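Local structure of Abbfa_003403 (Acinetobacter baumannii, 4ZXH) at residues Glu981-Phe986 / Ser1035-Leu1040; Asp976-Glu981 / Ile1043-Lys1048. The protein probably assembles a peptide product as a four-domain nonribosomal peptide synthetase, with condensation, adenylation, phosphopantetheine-bearing carrier and thioesterase domains in one chain. All coordinates share one frame; numbering follows the deposited sequence.

Both contacts join helices 977-990 and 1037-1046, the first and last of the peptidyl carrier domain, and their centres lie about 9 Å apart. Along the chain the order is 976-981, 981-986, 1035-1040, 1043-1048, so contact 1 falls within the span bracketed by contact 2, and Glu981 belongs to both. Contact 1 pairs the middle of helix 977-990 with the start of helix 1037-1046, and contact 2 pairs its start with the other's end. An apolar interface thus passes into a charged one, Leu982 CD2 lying 4.2 Å from Ile1044 CD1 where they meet. Together they probably hold the two helices against each other, with contact 2 beside the thioesterase domain through Asp1230 and Tyr1239.

Contact 1. Residues Glu981-Phe986 / Ser1035-Leu1040; sequences ELCTTF and STVERL
Val1037 fits between Leu982, Cys983 and Phe986, and its two methyls divide the work. From CB, Val1037 CG1 stands opposite the backbone N (chi1 172°) and meets Leu982, coming to 3.6 Å from Leu982 CB and also touching Leu982 CD1. The other branch, Val1037 CG2, turns to the aromatic ring and sits over the centre of one face, a CH-pi contact 3.9 Å from the centroid of the Phe986 ring and 11° off the normal. Cys983 SG lies about equally far from both methyls, 4.1 Å from Val1037 CG2. Beyond the valine, Leu982 CD2 reaches Leu1040 CD2 at 4.0 Å, while the Phe986 rim faces the loop before the helix: Phe986 CE2 is 3.7 Å from Ser1035 O, which lies in the ring plane. Phe1001 makes an edge-to-face contact with the same ring. The helix carrying Val1037 starts at an N-cap, Thr1036 OG1 accepting from Arg1039 N at 3.1 Å. Leu982 also packs on Leu1018 of helix 1008-1022, so the contact belongs to the hydrophobic core of a carrier-protein helical bundle, here between its first and last helices.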
ATOM      1  N   GLU A 981      -3.561  -7.105 -28.957  1.00 24.70           N
ATOM      2  CA  GLU A 981      -2.153  -6.745 -29.095  1.00 32.68           C
ATOM      3  C   GLU A 981      -1.357  -6.913 -27.786  1.00 38.46           C
ATOM      4  O   GLU A 981      -0.209  -7.349 -27.804  1.00 37.69           O
ATOM      5  CB  GLU A 981      -2.016  -5.309 -29.596  1.00 37.81           C
ATOM      6  CG  GLU A 981      -0.573  -4.854 -29.739  1.00 51.86           C
ATOM      7  CD  GLU A 981      -0.062  -4.874 -31.175  1.00 65.65           C
ATOM      8  OE1 GLU A 981      -0.838  -4.524 -32.096  1.00 68.81           O
ATOM      9  OE2 GLU A 981       1.122  -5.248 -31.375  1.00 71.96           O
ATOM     10  N   LEU A 982      -1.953  -6.573 -26.650  1.00 38.75           N
ATOM     11  CA  LEU A 982      -1.255  -6.750 -25.378  1.00 29.44           C
ATOM     12  C   LEU A 982      -1.109  -8.229 -25.020  1.00 30.66           C
ATOM     13  O   LEU A 982      -0.072  -8.641 -24.511  1.00 36.50           O
ATOM     14  CB  LEU A 982      -1.973  -6.008 -24.251  1.00 25.50           C
ATOM     15  CG  LEU A 982      -2.022  -4.485 -24.411  1.00 30.12           C
ATOM     16  CD1 LEU A 982      -2.962  -3.830 -23.374  1.00 22.75           C
ATOM     17  CD2 LEU A 982      -0.603  -3.910 -24.344  1.00 29.31           C
ATOM     18  N   CYS A 983      -2.132  -9.035 -25.288  1.00 22.86           N
ATOM     19  CA  CYS A 983      -2.040 -10.451 -24.960  1.00 24.35           C
ATOM     20  C   CYS A 983      -0.943 -11.102 -25.763  1.00 27.68           C
ATOM     21  O   CYS A 983      -0.055 -11.735 -25.196  1.00 38.35           O
ATOM     22  CB  CYS A 983      -3.358 -11.182 -25.206  1.00 26.77           C
ATOM     23  SG  CYS A 983      -4.538 -10.994 -23.886  1.00 46.12           S
ATOM     24  N   THR A 984      -0.994 -10.940 -27.080  1.00 26.61           N
ATOM     25  CA  THR A 984       0.085 -11.434 -27.926  1.00 31.12           C
ATOM     26  C   THR A 984       1.463 -10.941 -27.458  1.00 27.83           C
ATOM     27  O   THR A 984       2.433 -11.685 -27.474  1.00 23.44           O
ATOM     28  CB  THR A 984      -0.139 -11.026 -29.363  1.00 19.55           C
ATOM     29  OG1 THR A 984      -1.305 -11.697 -29.829  1.00 50.74           O
ATOM     30  CG2 THR A 984       0.997 -11.476 -30.204  1.00 29.24           C
ATOM     31  N   THR A 985       1.545  -9.702 -26.993  1.00 26.31           N
ATOM     32  CA  THR A 985       2.837  -9.196 -26.560  1.00 29.23           C
ATOM     33  C   THR A 985       3.260  -9.840 -25.236  1.00 29.31           C
ATOM     34  O   THR A 985       4.398 -10.301 -25.104  1.00 28.32           O
ATOM     35  CB  THR A 985       2.844  -7.680 -26.440  1.00 27.36           C
ATOM     36  OG1 THR A 985       2.587  -7.113 -27.730  1.00 43.83           O
ATOM     37  CG2 THR A 985       4.183  -7.238 -26.061  1.00 23.04           C
ATOM     38  N   PHE A 986       2.350  -9.913 -24.272  1.00 26.03           N
ATOM     39  CA  PHE A 986       2.638 -10.665 -23.047  1.00 19.66           C
ATOM     40  C   PHE A 986       3.083 -12.092 -23.335  1.00 25.79           C
ATOM     41  O   PHE A 986       4.080 -12.543 -22.750  1.00 25.39           O
ATOM     42  CB  PHE A 986       1.436 -10.721 -22.126  1.00 23.92           C
ATOM     43  CG  PHE A 986       1.282  -9.519 -21.250  1.00 21.03           C
ATOM     44  CD1 PHE A 986       1.574  -8.243 -21.740  1.00 16.39           C
ATOM     45  CD2 PHE A 986       0.801  -9.659 -19.946  1.00 15.18           C
ATOM     46  CE1 PHE A 986       1.404  -7.113 -20.933  1.00 21.78           C
ATOM     47  CE2 PHE A 986       0.630  -8.547 -19.135  1.00 15.48           C
ATOM     48  CZ  PHE A 986       0.920  -7.266 -19.627  1.00 19.17           C
ATOM     49  N   SER A1035      -0.512  -3.674 -14.452  1.00 32.07           N
ATOM     50  CA  SER A1035       0.258  -4.844 -14.903  1.00 33.84           C
ATOM     51  C   SER A1035      -0.528  -6.073 -15.423  1.00 31.86           C
ATOM     52  O   SER A1035       0.057  -7.117 -15.735  1.00 38.91           O
ATOM     53  CB  SER A1035       1.176  -5.284 -13.762  1.00 28.48           C
ATOM     54  OG  SER A1035       0.444  -5.364 -12.560  1.00 34.08           O
ATOM     55  N   THR A1036      -1.841  -5.951 -15.527  1.00 26.44           N
ATOM     56  CA  THR A1036      -2.622  -6.925 -16.279  1.00 23.48           C
ATOM     57  C   THR A1036      -2.988  -6.334 -17.620  1.00 25.35           C
ATOM     58  O   THR A1036      -2.945  -5.116 -17.784  1.00 28.31           O
ATOM     59  CB  THR A1036      -3.904  -7.319 -15.572  1.00 27.33           C
ATOM     60  OG1 THR A1036      -4.795  -6.193 -15.580  1.00 33.65           O
ATOM     61  CG2 THR A1036      -3.617  -7.800 -14.140  1.00 19.36           C
ATOM     62  N   VAL A1037      -3.362  -7.178 -18.579  1.00 30.08           N
ATOM     63  CA  VAL A1037      -3.747  -6.668 -19.895  1.00 25.26           C
ATOM     64  C   VAL A1037      -4.999  -5.802 -19.779  1.00 31.84           C
ATOM     65  O   VAL A1037      -5.098  -4.751 -20.416  1.00 28.44           O
ATOM     66  CB  VAL A1037      -3.994  -7.793 -20.891  1.00 27.02           C
ATOM     67  CG1 VAL A1037      -4.575  -7.231 -22.168  1.00 26.70           C
ATOM     68  CG2 VAL A1037      -2.697  -8.519 -21.176  1.00 28.72           C
ATOM     69  N   GLU A1038      -5.941  -6.216 -18.933  1.00 27.51           N
ATOM     70  CA  GLU A1038      -7.154  -5.426 -18.778  1.00 24.58           C
ATOM     71  C   GLU A1038      -6.828  -4.006 -18.340  1.00 24.65           C
ATOM     72  O   GLU A1038      -7.266  -3.032 -18.970  1.00 23.33           O
ATOM     73  CB  GLU A1038      -8.113  -6.049 -17.770  1.00 22.14           C
ATOM     74  CG  GLU A1038      -9.520  -5.442 -17.855  1.00 30.31           C
ATOM     75  CD  GLU A1038     -10.233  -5.397 -16.521  1.00 41.42           C
ATOM     76  OE1 GLU A1038      -9.554  -5.174 -15.496  1.00 55.56           O
ATOM     77  OE2 GLU A1038     -11.464  -5.605 -16.491  1.00 40.68           O
ATOM     78  N   ARG A1039      -6.060  -3.899 -17.254  1.00 21.19           N
ATOM     79  CA  ARG A1039      -5.835  -2.615 -16.621  1.00 25.10           C
ATOM     80  C   ARG A1039      -5.001  -1.702 -17.513  1.00 25.97           C
ATOM     81  O   ARG A1039      -5.266  -0.503 -17.606  1.00 27.24           O
ATOM     82  CB  ARG A1039      -5.173  -2.808 -15.256  1.00 28.32           C
ATOM     83  CG  ARG A1039      -6.195  -3.156 -14.197  1.00 31.50           C
ATOM     84  CD  ARG A1039      -5.608  -3.683 -12.887  1.00 31.77           C
ATOM     85  NE  ARG A1039      -4.617  -2.822 -12.231  1.00 38.05           N
ATOM     86  CZ  ARG A1039      -4.818  -1.557 -11.874  1.00 44.27           C
ATOM     87  NH1 ARG A1039      -5.967  -0.934 -12.133  1.00 54.04           N
ATOM     88  NH2 ARG A1039      -3.851  -0.896 -11.274  1.00 39.72           N
ATOM     89  N   LEU A1040      -4.005  -2.271 -18.179  1.00 21.53           N
ATOM     90  CA  LEU A1040      -3.128  -1.485 -19.037  1.00 21.53           C
ATOM     91  C   LEU A1040      -3.900  -1.063 -20.269  1.00 27.31           C
ATOM     92  O   LEU A1040      -3.726   0.036 -20.775  1.00 37.25           O
ATOM     93  CB  LEU A1040      -1.885  -2.296 -19.411  1.00 20.95           C
ATOM     94  CG  LEU A1040      -0.808  -1.705 -20.324  1.00 25.35           C
ATOM     95  CD1 LEU A1040      -0.140  -0.476 -19.722  1.00 18.24           C
ATOM     96  CD2 LEU A1040       0.211  -2.795 -20.582  1.00 24.76           C
TER

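Contact 2. Residues Asp976-Glu981 / Ile1043-Lys1048; sequences DPIEIE and IIRENK
Ile978 and Arg1045 mark the nearest backbone approach of the two segments, their CA atoms 7.4 Å apart, where the first turn of helix 977-990 lies beside the last turns of helix 1037-1046. The helices run roughly antiparallel, at a slant. Ile978 bridges the gap with CD1, which rests against the backbone of Arg1045 near its CA and comes to 3.9 Å from Ile1044 CG2. Beside this apolar patch Arg1045 leaves its helix with CG opposite the backbone N, then bends at chi3 (-65°), which carries the guanidinium across to Asp976 and Glu979. The shortest of its bonds to Asp976, Arg1045 NH2 to Asp976 OD2 at 2.8 Å, is bent (139°) and meets the oxygen on the syn side, out of both planes; the carboxylate and guanidinium planes stand 46° apart. Weak bonds join NE to the same OD2 and NH2 to Asp976 OD1. Asp976 OD1 is also the N-cap acceptor, 3.0 Å from Glu979 N in a nearly straight bond. Glu979 OE2 makes a longer salt bridge to Arg1045 NH2, at 3.5 Å, and a water connects that oxygen with Arg1045 NH1. Glu979 OE2 has a second salt bridge, to Arg975 NH2, and Arg1045 NH1 one to Asp1230 OD2; Asp976 also packs on Tyr1239 of helix 1233-1251 in the thioesterase domain. Arg1045 and Arg975 are thus set among three carboxylates; although outnumbered, the two cations probably help the buried Asp976 and Glu979 stay ionised, and the network ties the N-cap of one carrier helix to the end of another.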
ATOM      1  N   ASP A 976     -10.981  -6.712 -27.537  1.00 20.26           N
ATOM      2  CA  ASP A 976     -10.921  -5.749 -28.628  1.00 25.36           C
ATOM      3  C   ASP A 976      -9.494  -5.721 -29.192  1.00 27.68           C
ATOM      4  O   ASP A 976      -8.629  -6.446 -28.689  1.00 24.22           O
ATOM      5  CB  ASP A 976     -11.412  -4.371 -28.137  1.00 31.84           C
ATOM      6  CG  ASP A 976     -10.503  -3.742 -27.093  1.00 33.79           C
ATOM      7  OD1 ASP A 976      -9.510  -4.374 -26.686  1.00 27.31           O
ATOM      8  OD2 ASP A 976     -10.795  -2.597 -26.669  1.00 45.36           O
ATOM      9  N   PRO A 977      -9.239  -4.924 -30.253  1.00 30.62           N
ATOM     10  CA  PRO A 977      -7.867  -4.902 -30.791  1.00 27.88           C
ATOM     11  C   PRO A 977      -6.746  -4.537 -29.781  1.00 30.95           C
ATOM     12  O   PRO A 977      -5.634  -5.047 -29.892  1.00 33.13           O
ATOM     13  CB  PRO A 977      -7.959  -3.843 -31.897  1.00 23.42           C
ATOM     14  CG  PRO A 977      -9.367  -3.987 -32.419  1.00 24.28           C
ATOM     15  CD  PRO A 977     -10.199  -4.297 -31.188  1.00 34.54           C
ATOM     16  N   ILE A 978      -7.017  -3.662 -28.825  1.00 25.85           N
ATOM     17  CA  ILE A 978      -5.991  -3.298 -27.860  1.00 23.93           C
ATOM     18  C   ILE A 978      -5.641  -4.487 -26.967  1.00 27.11           C
ATOM     19  O   ILE A 978      -4.472  -4.787 -26.731  1.00 30.50           O
ATOM     20  CB  ILE A 978      -6.440  -2.116 -26.985  1.00 31.50           C
ATOM     21  CG1 ILE A 978      -6.312  -0.786 -27.749  1.00 23.01           C
ATOM     22  CG2 ILE A 978      -5.660  -2.087 -25.687  1.00 19.06           C
ATOM     23  CD1 ILE A 978      -6.810   0.410 -26.964  1.00 22.17           C
ATOM     24  N   GLU A 979      -6.645  -5.194 -26.479  1.00 23.05           N
ATOM     25  CA  GLU A 979      -6.333  -6.318 -25.615  1.00 20.88           C
ATOM     26  C   GLU A 979      -5.713  -7.473 -26.428  1.00 27.69           C
ATOM     27  O   GLU A 979      -4.872  -8.203 -25.904  1.00 29.67           O
ATOM     28  CB  GLU A 979      -7.580  -6.770 -24.849  1.00 19.26           C
ATOM     29  CG  GLU A 979      -8.154  -5.682 -23.942  1.00 22.00           C
ATOM     30  CD  GLU A 979      -9.416  -6.111 -23.229  1.00 26.63           C
ATOM     31  OE1 GLU A 979      -9.975  -7.179 -23.570  1.00 29.21           O
ATOM     32  OE2 GLU A 979      -9.855  -5.373 -22.326  1.00 37.19           O
ATOM     33  N   ILE A 980      -6.088  -7.622 -27.702  1.00 24.51           N
ATOM     34  CA  ILE A 980      -5.442  -8.627 -28.554  1.00 28.35           C
ATOM     35  C   ILE A 980      -3.937  -8.358 -28.701  1.00 30.13           C
ATOM     36  O   ILE A 980      -3.126  -9.271 -28.535  1.00 33.70           O
ATOM     37  CB  ILE A 980      -6.104  -8.706 -29.945  1.00 19.84           C
ATOM     38  CG1 ILE A 980      -7.512  -9.288 -29.793  1.00 20.93           C
ATOM     39  CG2 ILE A 980      -5.288  -9.572 -30.875  1.00 20.65           C
ATOM     40  CD1 ILE A 980      -8.307  -9.365 -31.090  1.00 21.49           C
ATOM     41  N   GLU A 981      -3.561  -7.105 -28.957  1.00 24.70           N
ATOM     42  CA  GLU A 981      -2.153  -6.745 -29.095  1.00 32.68           C
ATOM     43  C   GLU A 981      -1.357  -6.913 -27.786  1.00 38.46           C
ATOM     44  O   GLU A 981      -0.209  -7.349 -27.804  1.00 37.69           O
ATOM     45  CB  GLU A 981      -2.016  -5.309 -29.596  1.00 37.81           C
ATOM     46  CG  GLU A 981      -0.573  -4.854 -29.739  1.00 51.86           C
ATOM     47  CD  GLU A 981      -0.062  -4.874 -31.175  1.00 65.65           C
ATOM     48  OE1 GLU A 981      -0.838  -4.524 -32.096  1.00 68.81           O
ATOM     49  OE2 GLU A 981       1.122  -5.248 -31.375  1.00 71.96           O
ATOM     50  N   ILE A1043      -5.958   2.019 -19.729  1.00 29.02           N
ATOM     51  CA  ILE A1043      -5.072   3.176 -19.773  1.00 29.91           C
ATOM     52  C   ILE A1043      -4.765   3.612 -21.202  1.00 30.94           C
ATOM     53  O   ILE A1043      -4.833   4.790 -21.536  1.00 28.80           O
ATOM     54  CB  ILE A1043      -3.752   2.868 -19.048  1.00 35.84           C
ATOM     55  CG1 ILE A1043      -3.988   2.849 -17.543  1.00 33.54           C
ATOM     56  CG2 ILE A1043      -2.669   3.877 -19.416  1.00 35.44           C
ATOM     57  CD1 ILE A1043      -4.735   4.061 -17.059  1.00 34.05           C
ATOM     58  N   ILE A1044      -4.416   2.649 -22.041  1.00 31.16           N
ATOM     59  CA  ILE A1044      -4.109   2.926 -23.429  1.00 32.46           C
ATOM     60  C   ILE A1044      -5.358   3.381 -24.190  1.00 39.38           C
ATOM     61  O   ILE A1044      -5.294   4.256 -25.056  1.00 42.94           O
ATOM     62  CB  ILE A1044      -3.516   1.690 -24.084  1.00 27.05           C
ATOM     63  CG1 ILE A1044      -2.138   1.418 -23.504  1.00 25.25           C
ATOM     64  CG2 ILE A1044      -3.420   1.857 -25.572  1.00 28.08           C
ATOM     65  CD1 ILE A1044      -1.514   0.140 -24.027  1.00 23.38           C
ATOM     66  N   ARG A1045      -6.497   2.793 -23.832  1.00 37.02           N
ATOM     67  CA  ARG A1045      -7.784   3.076 -24.471  1.00 34.11           C
ATOM     68  C   ARG A1045      -8.221   4.526 -24.272  1.00 38.22           C
ATOM     69  O   ARG A1045      -8.909   5.100 -25.135  1.00 33.86           O
ATOM     70  CB  ARG A1045      -8.847   2.126 -23.925  1.00 23.49           C
ATOM     71  CG  ARG A1045     -10.159   2.158 -24.652  1.00 24.91           C
ATOM     72  CD  ARG A1045     -11.072   1.021 -24.198  1.00 24.64           C
ATOM     73  NE  ARG A1045     -10.530  -0.288 -24.559  1.00 30.63           N
ATOM     74  CZ  ARG A1045     -10.104  -1.191 -23.679  1.00 29.73           C
ATOM     75  NH1 ARG A1045     -10.163  -0.947 -22.374  1.00 34.89           N
ATOM     76  NH2 ARG A1045      -9.627  -2.349 -24.101  1.00 27.15           N
ATOM     77  N   GLU A1046      -7.825   5.100 -23.129  1.00 36.90           N
ATOM     78  CA  GLU A1046      -8.143   6.488 -22.776  1.00 42.98           C
ATOM     79  C   GLU A1046      -7.565   7.478 -23.775  1.00 49.09           C
ATOM     80  O   GLU A1046      -8.145   8.538 -24.011  1.00 59.50           O
ATOM     81  CB  GLU A1046      -7.620   6.844 -21.379  1.00 45.48           C
ATOM     82  CG  GLU A1046      -8.468   6.380 -20.213  1.00 59.09           C
ATOM     83  CD  GLU A1046      -7.797   6.621 -18.858  1.00 77.26           C
ATOM     84  OE1 GLU A1046      -6.701   7.237 -18.819  1.00 82.16           O
ATOM     85  OE2 GLU A1046      -8.368   6.182 -17.831  1.00 79.66           O
ATOM     86  N   ASN A1047      -6.405   7.142 -24.331  1.00 71.20           N
ATOM     87  CA  ASN A1047      -5.733   7.995 -25.304  1.00 69.18           C
ATOM     88  C   ASN A1047      -6.311   7.823 -26.700  1.00 58.53           C
ATOM     89  O   ASN A1047      -5.912   6.918 -27.428  1.00 55.95           O
ATOM     90  CB  ASN A1047      -4.239   7.688 -25.326  1.00 72.34           C
ATOM     91  CG  ASN A1047      -3.466   8.607 -26.253  1.00 83.41           C
ATOM     92  OD1 ASN A1047      -4.038   9.367 -27.040  1.00 78.65           O
ATOM     93  ND2 ASN A1047      -2.149   8.532 -26.169  1.00 96.24           N
ATOM     94  N   LYS A1048      -7.222   8.707 -27.090  1.00 56.96           N
ATOM     95  CA  LYS A1048      -7.894   8.575 -28.384  1.00 60.74           C
ATOM     96  C   LYS A1048      -6.960   8.827 -29.578  1.00 61.39           C
ATOM     97  O   LYS A1048      -7.346   8.619 -30.726  1.00 54.12           O
ATOM     98  CB  LYS A1048      -9.092   9.520 -28.460  1.00 56.61           C
TER
HETATM   99  O   HOH W   1      -8.991  -3.111 -21.158  1.00 21.13           O